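Local atomic coordinates of glucose-6-phosphate dehydrogenase (PDB entry 5AQ1), a protein that catalyses the NADP-dependent oxidation of glucose 6-phosphate to 6-phosphogluconolactone, the entry step of the pentose phosphate pathway, in Trypanosoma cruzi. Residues E249-A254 with A365-E370; Y259-G264 with K337-P342; G316-S321 with C341-V346; E371-I376 with V397-P402. One frame throughout, in Å; residues are numbered along the deposited sequence.

Contact 1: residues E249-A254 with A365-E370; sequences EKIGTA and AGKALE. With BG6 (6-O-phosphono-beta-D-glucopyranose), chain F.
Lys-367 and Glu-249 meet in a salt bridge at the sugar end of the glucose 6-phosphate pocket. The bond runs 2.7 Å from Lys-367 NZ to Glu-249 OE1, on the syn lone pair of that oxygen. Both groups also grip the substrate. Glu-249 OE2 accepts from O4 of the sugar at 2.6 Å. Lys-367 NZ donates to the same O4 and to O3, each at 2.9 Å. Carboxylate, ammonium and O4 thus form a closed ring of polar contacts. The two side chains run side by side in the same direction. The lysine chain stays extended until its last torsion, where it bends (chi4 -86°) and turns NZ toward the carboxylate. Its CD rests on Thr-253 CG2, and the two side chains cross at about a right angle. A water links NZ to Gly-252 O. Asp-268, on helix 264-282, touches Lys-367 and binds the sugar as well.

Behind this shell the two backbones are pinned together at and just past the ends of strands 240-248 and 361-366. Glu-249 N donates to Gly-366 O. Leu-369 N returns an almost straight bond (169°) to Glu-249 O at 2.8 Å. Ala-368 N donates to Ile-251 O. A second water bridges Lys-250 O and Leu-369 O. These bonds fix the two main chains from which the charged side chains start. The chemistry is consistent with recognition of the sugar by its hydroxyls: Lys-367 meets O3 and O4, Glu-249 meets O4, and the carboxylate probably offsets the charge of the buried lysine.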
loop_
_atom_site.group_PDB
_atom_site.type_symbol
_atom_site.label_atom_id
_atom_site.label_comp_id
_atom_site.label_asym_id
_atom_site.label_seq_id
_atom_site.Cartn_x
_atom_site.Cartn_y
_atom_site.Cartn_z
ATOM N N GLU B 249 -30.145 -0.475 23.318
ATOM C CA GLU B 249 -30.885 0.264 24.335
ATOM C C GLU B 249 -31.465 -0.721 25.331
ATOM O O GLU B 249 -31.812 -1.849 24.965
ATOM C CB GLU B 249 -32.014 1.083 23.704
ATOM C CG GLU B 249 -31.583 2.446 23.186
ATOM C CD GLU B 249 -32.724 3.219 22.543
ATOM O OE1 GLU B 249 -33.805 2.635 22.315
ATOM O OE2 GLU B 249 -32.545 4.419 22.252
ATOM N N LYS B 250 -31.562 -0.295 26.587
ATOM C CA LYS B 250 -32.230 -1.087 27.614
ATOM C C LYS B 250 -33.738 -0.884 27.526
ATOM O O LYS B 250 -34.507 -1.813 27.761
ATOM C CB LYS B 250 -31.732 -0.702 29.005
ATOM C CG LYS B 250 -30.234 -0.874 29.195
ATOM C CD LYS B 250 -29.837 -0.775 30.660
ATOM C CE LYS B 250 -30.068 -2.089 31.390
ATOM N NZ LYS B 250 -30.071 -1.917 32.871
ATOM N N ILE B 251 -34.153 0.334 27.187
ATOM C CA ILE B 251 -35.576 0.654 27.081
ATOM C C ILE B 251 -36.272 -0.183 26.012
ATOM O O ILE B 251 -35.647 -0.618 25.042
ATOM C CB ILE B 251 -35.830 2.154 26.793
ATOM C CG1 ILE B 251 -35.118 2.611 25.511
ATOM C CG2 ILE B 251 -35.394 3.002 27.979
ATOM C CD1 ILE B 251 -35.678 3.896 24.938
ATOM N N GLY B 252 -37.567 -0.410 26.212
ATOM C CA GLY B 252 -38.399 -1.121 25.252
ATOM C C GLY B 252 -39.208 -0.129 24.451
ATOM O O GLY B 252 -38.832 1.037 24.337
ATOM N N THR B 253 -40.322 -0.603 23.899
ATOM C CA THR B 253 -41.213 0.216 23.079
ATOM C C THR B 253 -42.609 0.299 23.701
ATOM O O THR B 253 -43.592 0.547 23.003
ATOM C CB THR B 253 -41.336 -0.372 21.661
ATOM O OG1 THR B 253 -41.783 -1.727 21.747
ATOM C CG2 THR B 253 -39.997 -0.336 20.942
ATOM N N ALA B 254 -42.695 0.091 25.015
ATOM C CA ALA B 254 -43.978 0.134 25.720
ATOM C C ALA B 254 -44.420 1.578 25.944
ATOM O O ALA B 254 -43.586 2.482 26.025
ATOM C CB ALA B 254 -43.877 -0.601 27.049
ATOM N N ALA B 365 -28.731 -3.285 15.638
ATOM C CA ALA B 365 -29.531 -2.339 16.394
ATOM C C ALA B 365 -30.643 -3.093 17.102
ATOM O O ALA B 365 -31.350 -3.891 16.484
ATOM C CB ALA B 365 -30.115 -1.285 15.465
ATOM N N GLY B 366 -30.790 -2.852 18.397
ATOM C CA GLY B 366 -31.840 -3.500 19.167
ATOM C C GLY B 366 -32.272 -2.710 20.383
ATOM O O GLY B 366 -31.476 -1.985 20.980
ATOM N N LYS B 367 -33.548 -2.851 20.729
ATOM C CA LYS B 367 -34.093 -2.328 21.976
ATOM C C LYS B 367 -34.319 -3.503 22.925
ATOM O O LYS B 367 -34.288 -4.663 22.504
ATOM C CB LYS B 367 -35.397 -1.570 21.712
ATOM C CG LYS B 367 -35.199 -0.242 20.986
ATOM C CD LYS B 367 -36.522 0.459 20.705
ATOM C CE LYS B 367 -36.328 1.780 19.969
ATOM N NZ LYS B 367 -36.067 2.932 20.880
ATOM N N ALA B 368 -34.529 -3.199 24.204
ATOM C CA ALA B 368 -34.691 -4.220 25.244
ATOM C C ALA B 368 -33.493 -5.173 25.321
ATOM O O ALA B 368 -33.661 -6.393 25.400
ATOM C CB ALA B 368 -35.988 -4.995 25.032
ATOM N N LEU B 369 -32.287 -4.605 25.316
ATOM C CA LEU B 369 -31.052 -5.385 25.409
ATOM C C LEU B 369 -30.361 -5.174 26.767
ATOM O O LEU B 369 -30.882 -4.463 27.622
ATOM C CB LEU B 369 -30.120 -5.016 24.251
ATOM C CG LEU B 369 -30.603 -5.398 22.849
ATOM C CD1 LEU B 369 -29.645 -4.848 21.807
ATOM C CD2 LEU B 369 -30.739 -6.906 22.697
ATOM N N GLU B 370 -29.201 -5.803 26.964
ATOM C CA GLU B 370 -28.487 -5.730 28.254
ATOM C C GLU B 370 -27.877 -4.370 28.610
ATOM O O GLU B 370 -27.606 -4.109 29.781
ATOM C CB GLU B 370 -27.404 -6.821 28.416
ATOM C CG GLU B 370 -26.885 -7.526 27.170
ATOM C CD GLU B 370 -26.249 -6.606 26.147
ATOM O OE1 GLU B 370 -25.061 -6.257 26.299
ATOM O OE2 GLU B 370 -26.934 -6.267 25.164
HETATM C C1 BG6 F . -34.715 8.237 17.866
HETATM C C2 BG6 F . -35.466 6.926 17.644
HETATM O O1 BG6 F . -34.432 8.867 16.610
HETATM O O5 BG6 F . -33.483 7.976 18.546
HETATM C C3 BG6 F . -35.697 6.241 18.981
HETATM O O2 BG6 F . -36.716 7.170 16.991
HETATM C C4 BG6 F . -34.352 6.035 19.658
HETATM O O3 BG6 F . -36.358 4.982 18.821
HETATM C C5 BG6 F . -33.662 7.381 19.835
HETATM O O4 BG6 F . -34.546 5.391 20.918
HETATM C C6 BG6 F . -32.317 7.228 20.541
HETATM O O6 BG6 F . -31.599 8.462 20.529
HETATM P P BG6 F . -30.327 8.662 21.493
HETATM O O1P BG6 F . -29.411 7.504 21.168
HETATM O O2P BG6 F . -29.754 9.992 21.090
HETATM O O3P BG6 F . -30.926 8.624 22.878
HETATM O O HOH W 1 -33.570 -4.380 28.483
HETATM O O HOH W 2 -38.522 3.136 22.731
#

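Contact 2: residues Y259-G264 with K337-P342; sequences YFDSIG and KGSHCP
Asp-261 and Ser-339 face each other across two loops, and the serine forms an ST turn. Ser-339 OG accepts from Cys-341 N, two residues on, at 3.1 Å. The same OG donates to Asp-261 OD1. The modelled separation of these two oxygens is very short, so its exact length is doubtful. Asp-261 places CG anti to its main-chain nitrogen (chi1 -168°), which carries the carboxylate across to the serine. Tyr-329 gives OD1 a second hydrogen bond.

Cys-341 points its side chain toward the other loop, between Asp-261 and Phe-260. Its CB lies beside Asp-261 OD1. Its sulfur sits obliquely to the Phe-260 ring, 4.7 Å from the ring centroid and 59° off the normal. This is a sulfur-aromatic contact. The carbonyl of Pro-342 comes to the edge of the same ring, near its plane, while Gly-264 N lies over the centre of one face. Phe-260 O takes bonds from Ile-263 N and Gly-264 N, closing the turn before helix 264-282. The contact joins this turn to the loop that leads into strand 344-349. The side chain of Phe-260 comes within about 5 Å of the bound sugar phosphate. Gly-264 completes the packing, with its CA 3.5 Å from Cys-341 SG.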
loop_
_atom_site.group_PDB
_atom_site.type_symbol
_atom_site.label_atom_id
_atom_site.label_comp_id
_atom_site.label_asym_id
_atom_site.label_seq_id
_atom_site.Cartn_x
_atom_site.Cartn_y
_atom_site.Cartn_z
ATOM N N TYR B 259 -46.906 3.071 18.220
ATOM C CA TYR B 259 -46.334 3.876 17.142
ATOM C C TYR B 259 -45.176 3.150 16.456
ATOM O O TYR B 259 -44.957 3.303 15.252
ATOM C CB TYR B 259 -45.852 5.217 17.699
ATOM C CG TYR B 259 -45.214 6.129 16.674
ATOM C CD1 TYR B 259 -45.936 6.583 15.571
ATOM C CD2 TYR B 259 -43.891 6.549 16.814
ATOM C CE1 TYR B 259 -45.359 7.423 14.631
ATOM C CE2 TYR B 259 -43.305 7.391 15.881
ATOM C CZ TYR B 259 -44.041 7.828 14.791
ATOM O OH TYR B 259 -43.462 8.667 13.861
ATOM N N PHE B 260 -44.444 2.359 17.234
ATOM C CA PHE B 260 -43.283 1.628 16.742
ATOM C C PHE B 260 -43.650 0.464 15.813
ATOM O O PHE B 260 -42.875 0.116 14.921
ATOM C CB PHE B 260 -42.469 1.111 17.933
ATOM C CG PHE B 260 -41.143 0.522 17.557
ATOM C CD1 PHE B 260 -40.014 1.325 17.453
ATOM C CD2 PHE B 260 -41.016 -0.841 17.318
ATOM C CE1 PHE B 260 -38.786 0.781 17.108
ATOM C CE2 PHE B 260 -39.791 -1.389 16.974
ATOM C CZ PHE B 260 -38.675 -0.578 16.868
ATOM N N ASP B 261 -44.830 -0.123 16.007
ATOM C CA ASP B 261 -45.213 -1.345 15.288
ATOM C C ASP B 261 -45.194 -1.211 13.765
ATOM O O ASP B 261 -44.792 -2.141 13.062
ATOM C CB ASP B 261 -46.595 -1.821 15.731
ATOM C CG ASP B 261 -46.907 -3.221 15.247
ATOM O OD1 ASP B 261 -46.189 -4.158 15.654
ATOM O OD2 ASP B 261 -47.865 -3.382 14.461
ATOM N N SER B 262 -45.638 -0.063 13.264
ATOM C CA SER B 262 -45.652 0.185 11.828
ATOM C C SER B 262 -44.286 0.627 11.302
ATOM O O SER B 262 -44.099 0.714 10.094
ATOM C CB SER B 262 -46.703 1.243 11.486
ATOM O OG SER B 262 -46.443 2.461 12.166
ATOM N N ILE B 263 -43.340 0.897 12.202
ATOM C CA ILE B 263 -42.024 1.414 11.828
ATOM C C ILE B 263 -40.956 0.319 11.879
ATOM O O ILE B 263 -40.347 -0.004 10.855
ATOM C CB ILE B 263 -41.624 2.607 12.729
ATOM C CG1 ILE B 263 -42.665 3.722 12.606
ATOM C CG2 ILE B 263 -40.258 3.158 12.339
ATOM C CD1 ILE B 263 -42.517 4.830 13.625
ATOM N N GLY B 264 -40.724 -0.244 13.064
ATOM C CA GLY B 264 -39.704 -1.281 13.244
ATOM C C GLY B 264 -38.310 -0.706 13.419
ATOM O O GLY B 264 -38.074 0.471 13.153
ATOM N N LYS B 337 -51.662 -8.845 17.405
ATOM C CA LYS B 337 -51.179 -10.054 18.062
ATOM C C LYS B 337 -50.185 -10.858 17.221
ATOM O O LYS B 337 -49.323 -11.547 17.778
ATOM C CB LYS B 337 -52.363 -10.931 18.476
ATOM C CG LYS B 337 -52.312 -11.355 19.930
ATOM C CD LYS B 337 -53.684 -11.746 20.433
ATOM C CE LYS B 337 -53.672 -11.895 21.938
ATOM N NZ LYS B 337 -54.798 -12.750 22.376
ATOM N N GLY B 338 -50.295 -10.766 15.895
ATOM C CA GLY B 338 -49.393 -11.484 14.990
ATOM C C GLY B 338 -48.385 -10.579 14.306
ATOM O O GLY B 338 -48.071 -10.771 13.129
ATOM N N SER B 339 -47.864 -9.603 15.047
ATOM C CA SER B 339 -46.962 -8.605 14.485
ATOM C C SER B 339 -45.604 -9.209 14.142
ATOM O O SER B 339 -45.043 -9.963 14.938
ATOM C CB SER B 339 -46.774 -7.451 15.473
ATOM O OG SER B 339 -45.895 -6.471 14.954
ATOM N N HIS B 340 -45.089 -8.868 12.958
ATOM C CA HIS B 340 -43.727 -9.240 12.555
ATOM C C HIS B 340 -42.735 -8.147 12.941
ATOM O O HIS B 340 -41.553 -8.250 12.614
ATOM C CB HIS B 340 -43.588 -9.434 11.031
ATOM C CG HIS B 340 -44.754 -10.099 10.369
ATOM N ND1 HIS B 340 -45.045 -11.437 10.532
ATOM C CD2 HIS B 340 -45.676 -9.617 9.501
ATOM C CE1 HIS B 340 -46.112 -11.743 9.813
ATOM N NE2 HIS B 340 -46.514 -10.656 9.179
ATOM N N CYS B 341 -43.204 -7.090 13.602
ATOM C CA CYS B 341 -42.367 -5.919 13.814
ATOM C C CYS B 341 -41.093 -6.277 14.572
ATOM O O CYS B 341 -41.152 -6.763 15.705
ATOM C CB CYS B 341 -43.118 -4.825 14.564
ATOM S SG CYS B 341 -42.159 -3.303 14.688
ATOM N N PRO B 342 -39.934 -6.041 13.944
ATOM C CA PRO B 342 -38.679 -6.344 14.605
ATOM C C PRO B 342 -38.243 -5.233 15.555
ATOM O O PRO B 342 -38.249 -4.054 15.187
ATOM C CB PRO B 342 -37.702 -6.464 13.438
ATOM C CG PRO B 342 -38.233 -5.519 12.416
ATOM C CD PRO B 342 -39.728 -5.496 12.588
#

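Contact 3: residues G316-S321 with C341-V346; sequences GQYTAS and CPTFAV
Gly-316 and Thr-343 have the largest buried areas here, followed by Gln-317. Gly-316 meets the other strand through its main chain. Its N donates to Phe-344 O at 2.7 Å, and its O accepts from Phe-344 N at 2.9 Å. Thr-343 N adds a weak bond to the same oxygen of Gly-316. The absence of a side chain on Gly-316 matters, because Phe-344 CB packs straight onto its CA at 3.8 Å.

Thr-343 and Phe-344 both lie opposite Gly-316, which makes a classic beta bulge. It sits where strand 344-349 begins, beside the antiparallel strand 313-319 of the large mixed sheet. Within the bulge the side chain of Thr-343 points toward the other strand. Its OG1 accepts from Tyr-318 N at 3.0 Å and also bonds to Tyr-487 OH. OG1 holds the position between the backbone N and carbonyl carbon (chi1 64°), which leaves CG2 to lie against Tyr-318 CD2 at 3.6 Å. The threonine and tyrosine side chains cross at about a right angle, with OG1 near the plane of the ring at its edge. Tyr-318 OH reaches on to Thr-253 N.

Gln-317 stretches out its chain along the residues that precede the bulge. Its NE2 donates to Cys-341 O at 3.1 Å, tilted 27° from the carbonyl plane. The same nitrogen bonds to Ser-339 O. One amide group therefore holds two carbonyls of the incoming loop. On the face of the sheet bearing Phe-344, helix 495-504 packs through Ala-497.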
loop_
_atom_site.group_PDB
_atom_site.type_symbol
_atom_site.label_atom_id
_atom_site.label_comp_id
_atom_site.label_asym_id
_atom_site.label_seq_id
_atom_site.Cartn_x
_atom_site.Cartn_y
_atom_site.Cartn_z
ATOM N N GLY B 316 -35.215 -9.850 15.245
ATOM C CA GLY B 316 -35.676 -10.214 16.576
ATOM C C GLY B 316 -36.805 -9.335 17.081
ATOM O O GLY B 316 -36.937 -8.179 16.682
ATOM N N GLN B 317 -37.612 -9.903 17.972
ATOM C CA GLN B 317 -38.723 -9.202 18.621
ATOM C C GLN B 317 -38.728 -9.611 20.089
ATOM O O GLN B 317 -38.850 -10.800 20.395
ATOM C CB GLN B 317 -40.042 -9.594 17.949
ATOM C CG GLN B 317 -41.264 -8.836 18.427
ATOM C CD GLN B 317 -42.548 -9.435 17.886
ATOM O OE1 GLN B 317 -42.986 -10.490 18.339
ATOM N NE2 GLN B 317 -43.156 -8.768 16.909
ATOM N N TYR B 318 -38.592 -8.645 20.996
ATOM C CA TYR B 318 -38.365 -8.978 22.408
ATOM C C TYR B 318 -39.607 -9.532 23.110
ATOM O O TYR B 318 -40.733 -9.112 22.841
ATOM C CB TYR B 318 -37.753 -7.801 23.196
ATOM C CG TYR B 318 -38.681 -6.650 23.540
ATOM C CD1 TYR B 318 -39.441 -6.661 24.706
ATOM C CD2 TYR B 318 -38.756 -5.526 22.721
ATOM C CE1 TYR B 318 -40.273 -5.600 25.029
ATOM C CE2 TYR B 318 -39.581 -4.462 23.035
ATOM C CZ TYR B 318 -40.338 -4.505 24.190
ATOM O OH TYR B 318 -41.160 -3.450 24.501
ATOM N N THR B 319 -39.369 -10.500 23.989
ATOM C CA THR B 319 -40.394 -11.083 24.839
ATOM C C THR B 319 -40.145 -10.625 26.272
ATOM O O THR B 319 -39.165 -9.926 26.541
ATOM C CB THR B 319 -40.354 -12.622 24.782
ATOM O OG1 THR B 319 -39.058 -13.087 25.180
ATOM C CG2 THR B 319 -40.659 -13.114 23.374
ATOM N N ALA B 320 -41.029 -11.026 27.183
ATOM C CA ALA B 320 -40.924 -10.660 28.599
ATOM C C ALA B 320 -39.565 -11.033 29.197
ATOM O O ALA B 320 -38.992 -12.076 28.866
ATOM C CB ALA B 320 -42.045 -11.313 29.396
ATOM N N SER B 321 -39.062 -10.166 30.075
ATOM C CA SER B 321 -37.779 -10.378 30.747
ATOM C C SER B 321 -37.858 -11.528 31.743
ATOM O O SER B 321 -38.940 -11.862 32.232
ATOM C CB SER B 321 -37.339 -9.106 31.478
ATOM O OG SER B 321 -38.220 -8.794 32.545
ATOM N N CYS B 341 -43.204 -7.090 13.602
ATOM C CA CYS B 341 -42.367 -5.919 13.814
ATOM C C CYS B 341 -41.093 -6.277 14.572
ATOM O O CYS B 341 -41.152 -6.763 15.705
ATOM C CB CYS B 341 -43.118 -4.825 14.564
ATOM S SG CYS B 341 -42.159 -3.303 14.688
ATOM N N PRO B 342 -39.934 -6.041 13.944
ATOM C CA PRO B 342 -38.679 -6.344 14.605
ATOM C C PRO B 342 -38.243 -5.233 15.555
ATOM O O PRO B 342 -38.249 -4.054 15.187
ATOM C CB PRO B 342 -37.702 -6.464 13.438
ATOM C CG PRO B 342 -38.233 -5.519 12.416
ATOM C CD PRO B 342 -39.728 -5.496 12.588
ATOM N N THR B 343 -37.876 -5.620 16.773
ATOM C CA THR B 343 -37.251 -4.715 17.733
ATOM C C THR B 343 -35.726 -4.873 17.713
ATOM O O THR B 343 -35.015 -4.092 18.347
ATOM C CB THR B 343 -37.782 -4.961 19.160
ATOM O OG1 THR B 343 -37.427 -6.281 19.596
ATOM C CG2 THR B 343 -39.297 -4.803 19.203
ATOM N N PHE B 344 -35.243 -5.880 16.977
ATOM C CA PHE B 344 -33.818 -6.199 16.875
ATOM C C PHE B 344 -33.477 -6.627 15.444
ATOM O O PHE B 344 -34.265 -7.317 14.792
ATOM C CB PHE B 344 -33.476 -7.325 17.854
ATOM C CG PHE B 344 -32.052 -7.803 17.771
ATOM C CD1 PHE B 344 -31.680 -8.768 16.840
ATOM C CD2 PHE B 344 -31.084 -7.309 18.636
ATOM C CE1 PHE B 344 -30.371 -9.214 16.765
ATOM C CE2 PHE B 344 -29.771 -7.755 18.564
ATOM C CZ PHE B 344 -29.413 -8.708 17.628
ATOM N N ALA B 345 -32.304 -6.229 14.958
ATOM C CA ALA B 345 -31.857 -6.631 13.626
ATOM C C ALA B 345 -30.340 -6.567 13.477
ATOM O O ALA B 345 -29.728 -5.567 13.847
ATOM C CB ALA B 345 -32.516 -5.762 12.571
ATOM N N VAL B 346 -29.746 -7.638 12.952
ATOM C CA VAL B 346 -28.358 -7.621 12.493
ATOM C C VAL B 346 -28.366 -7.764 10.982
ATOM O O VAL B 346 -28.986 -8.677 10.453
ATOM C CB VAL B 346 -27.518 -8.790 13.044
ATOM C CG1 VAL B 346 -26.055 -8.611 12.661
ATOM C CG2 VAL B 346 -27.651 -8.898 14.549
#

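Contact 4: residues E371-I376 with V397-P402; sequences ERLLDI and VIRAQP. With BG6 (6-O-phosphono-beta-D-glucopyranose), chain F.
Gln-401 turns its CG in between the main-chain N and carbonyl carbon (chi1 73°), while Arg-372 places its CG anti to its own N (chi1 177°) and runs extended to NE. These torsions lay the Gln-401 amide over one face of the Arg-372 guanidinium, with the planes 26° apart. The backbones pair as antiparallel strands 373-376 and 397-401, with a classic beta bulge at Ala-400 and Gln-401 opposite Leu-374.

Leu-374 O accepts from Ala-400 N at 2.9 Å and weakly from Gln-401 N. Leu-374 N donates to Gln-401 O. Farther along, Ile-376 and Ile-398 form a hydrogen-bonded pair with bonds in both directions. Asp-375 and Arg-399 are a non-hydrogen-bonded pair, and their acid and base go elsewhere: Asp-375 to Arg-377, Arg-399 to Ser-403. On the face bearing Leu-374 and Ile-376, helix 264-282 packs against both side chains. Leu-374 CD2 also meets Ala-400 CB at 3.7 Å.

Past the bulge a cis peptide leads to Pro-402, whose CD lies against Arg-372 O. The stack stands at the phosphate end of the substrate pocket. The guanidinium presents an edge toward the phosphate at 3.6 Å, from NH2 to O3P. Lys-215 holds the amide oxygen of Gln-401, so NE2 is the end turned to the substrate. Gln-401 NE2 donates to phosphate O1P at 2.9 Å, with an angle of 158° at the hydrogen.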
loop_
_atom_site.group_PDB
_atom_site.type_symbol
_atom_site.label_atom_id
_atom_site.label_comp_id
_atom_site.label_asym_id
_atom_site.label_seq_id
_atom_site.Cartn_x
_atom_site.Cartn_y
_atom_site.Cartn_z
ATOM N N GLU B 371 -27.645 -3.515 27.620
ATOM C CA GLU B 371 -27.021 -2.219 27.884
ATOM C C GLU B 371 -27.431 -1.156 26.875
ATOM O O GLU B 371 -27.991 -1.456 25.822
ATOM C CB GLU B 371 -25.487 -2.354 27.899
ATOM C CG GLU B 371 -24.869 -2.832 26.587
ATOM C CD GLU B 371 -23.345 -2.849 26.598
ATOM O OE1 GLU B 371 -22.737 -2.405 27.595
ATOM O OE2 GLU B 371 -22.745 -3.308 25.599
ATOM N N ARG B 372 -27.145 0.092 27.224
ATOM C CA ARG B 372 -27.228 1.196 26.287
ATOM C C ARG B 372 -25.849 1.375 25.668
ATOM O O ARG B 372 -24.860 1.523 26.386
ATOM C CB ARG B 372 -27.656 2.475 27.002
ATOM C CG ARG B 372 -27.702 3.696 26.095
ATOM C CD ARG B 372 -28.708 4.726 26.588
ATOM N NE ARG B 372 -28.757 5.893 25.707
ATOM C CZ ARG B 372 -27.940 6.944 25.778
ATOM N NH1 ARG B 372 -26.979 7.012 26.699
ATOM N NH2 ARG B 372 -28.086 7.943 24.915
ATOM N N LEU B 373 -25.779 1.339 24.341
ATOM C CA LEU B 373 -24.502 1.466 23.645
ATOM C C LEU B 373 -24.665 1.971 22.224
ATOM O O LEU B 373 -25.598 1.591 21.516
ATOM C CB LEU B 373 -23.779 0.115 23.600
ATOM C CG LEU B 373 -22.408 0.088 22.909
ATOM C CD1 LEU B 373 -21.399 0.951 23.655
ATOM C CD2 LEU B 373 -21.900 -1.338 22.789
ATOM N N LEU B 374 -23.749 2.850 21.830
ATOM C CA LEU B 374 -23.541 3.190 20.432
ATOM C C LEU B 374 -22.042 3.185 20.197
ATOM O O LEU B 374 -21.336 4.070 20.691
ATOM C CB LEU B 374 -24.126 4.564 20.093
ATOM C CG LEU B 374 -23.935 5.046 18.649
ATOM C CD1 LEU B 374 -24.702 4.168 17.674
ATOM C CD2 LEU B 374 -24.371 6.494 18.519
ATOM N N ASP B 375 -21.547 2.188 19.469
ATOM C CA ASP B 375 -20.124 2.163 19.133
ATOM C C ASP B 375 -19.841 1.695 17.717
ATOM O O ASP B 375 -20.669 1.052 17.063
ATOM C CB ASP B 375 -19.295 1.388 20.186
ATOM C CG ASP B 375 -19.444 -0.136 20.100
ATOM O OD1 ASP B 375 -20.176 -0.654 19.230
ATOM O OD2 ASP B 375 -18.802 -0.824 20.925
ATOM N N ILE B 376 -18.651 2.061 17.258
ATOM C CA ILE B 376 -18.150 1.709 15.943
ATOM C C ILE B 376 -16.882 0.905 16.177
ATOM O O ILE B 376 -16.014 1.329 16.942
ATOM C CB ILE B 376 -17.821 2.978 15.130
ATOM C CG1 ILE B 376 -19.074 3.840 14.947
ATOM C CG2 ILE B 376 -17.228 2.622 13.773
ATOM C CD1 ILE B 376 -18.772 5.291 14.654
ATOM N N VAL B 397 -11.906 1.337 18.189
ATOM C CA VAL B 397 -13.236 1.436 18.765
ATOM C C VAL B 397 -13.583 2.898 19.003
ATOM O O VAL B 397 -12.876 3.591 19.734
ATOM C CB VAL B 397 -13.315 0.671 20.097
ATOM C CG1 VAL B 397 -14.730 0.711 20.656
ATOM C CG2 VAL B 397 -12.849 -0.766 19.897
ATOM N N ILE B 398 -14.651 3.364 18.362
ATOM C CA ILE B 398 -15.210 4.682 18.638
ATOM C C ILE B 398 -16.539 4.476 19.357
ATOM O O ILE B 398 -17.474 3.922 18.778
ATOM C CB ILE B 398 -15.445 5.485 17.345
ATOM C CG1 ILE B 398 -14.116 5.744 16.629
ATOM C CG2 ILE B 398 -16.143 6.808 17.649
ATOM C CD1 ILE B 398 -14.272 6.008 15.148
ATOM N N ARG B 399 -16.607 4.893 20.618
ATOM C CA ARG B 399 -17.835 4.788 21.411
ATOM C C ARG B 399 -18.456 6.172 21.572
ATOM O O ARG B 399 -17.879 7.042 22.214
ATOM C CB ARG B 399 -17.547 4.176 22.789
ATOM C CG ARG B 399 -18.805 3.863 23.581
ATOM C CD ARG B 399 -18.516 3.141 24.885
ATOM N NE ARG B 399 -17.757 3.975 25.816
ATOM C CZ ARG B 399 -16.618 3.629 26.418
ATOM N NH1 ARG B 399 -16.062 2.437 26.220
ATOM N NH2 ARG B 399 -16.027 4.487 27.246
ATOM N N ALA B 400 -19.625 6.371 20.975
ATOM C CA ALA B 400 -20.299 7.665 21.024
ATOM C C ALA B 400 -21.074 7.845 22.321
ATOM O O ALA B 400 -21.212 8.966 22.809
ATOM C CB ALA B 400 -21.223 7.825 19.828
ATOM N N GLN B 401 -21.592 6.742 22.863
ATOM C CA GLN B 401 -22.271 6.757 24.161
ATOM C C GLN B 401 -22.414 5.336 24.722
ATOM O O GLN B 401 -22.508 4.383 23.952
ATOM C CB GLN B 401 -23.658 7.402 24.034
ATOM C CG GLN B 401 -24.688 6.531 23.322
ATOM C CD GLN B 401 -25.781 7.323 22.628
ATOM O OE1 GLN B 401 -25.718 8.552 22.531
ATOM N NE2 GLN B 401 -26.792 6.615 22.133
ATOM N N PRO B 402 -22.426 5.176 26.046
ATOM C CA PRO B 402 -22.175 6.243 27.002
ATOM C C PRO B 402 -20.681 6.466 27.171
ATOM O O PRO B 402 -19.880 5.735 26.588
ATOM C CB PRO B 402 -22.759 5.677 28.291
ATOM C CG PRO B 402 -22.519 4.215 28.179
ATOM C CD PRO B 402 -22.687 3.891 26.720
HETATM C C1 BG6 F . -34.715 8.237 17.866
HETATM C C2 BG6 F . -35.466 6.926 17.644
HETATM O O1 BG6 F . -34.432 8.867 16.610
HETATM O O5 BG6 F . -33.483 7.976 18.546
HETATM C C3 BG6 F . -35.697 6.241 18.981
HETATM O O2 BG6 F . -36.716 7.170 16.991
HETATM C C4 BG6 F . -34.352 6.035 19.658
HETATM O O3 BG6 F . -36.358 4.982 18.821
HETATM C C5 BG6 F . -33.662 7.381 19.835
HETATM O O4 BG6 F . -34.546 5.391 20.918
HETATM C C6 BG6 F . -32.317 7.228 20.541
HETATM O O6 BG6 F . -31.599 8.462 20.529
HETATM P P BG6 F . -30.327 8.662 21.493
HETATM O O1P BG6 F . -29.411 7.504 21.168
HETATM O O2P BG6 F . -29.754 9.992 21.090
HETATM O O3P BG6 F . -30.926 8.624 22.878
HETATM O O HOH W 3 -27.528 3.725 22.232
#

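All four contacts are largely buried. Contacts 2 and 3 have no exposed touching residue, while contact 1 (Lys-250, Ile-251) and contact 4 (Pro-402) reach the surface. Contacts 1, 3 and 4 reach the same mixed sheet; contact 2 joins two loops that lead into helix 264-282 and strand 344-349. Contact 1 meets the sugar hydroxyls through an ion pair. Contact 4 bonds the phosphate through an amide, with a guanidinium edge nearby, and is the longest strand pairing, though bulged. Contacts 2 and 3 share Cys-341 and Pro-342 and use hydroxyl, amide and sulfur contacts. Neither meets the sugar phosphate directly, though Tyr-259 of contact 2 touches NADPH. Thr-253 of contact 1 packs on Phe-260 of contact 2.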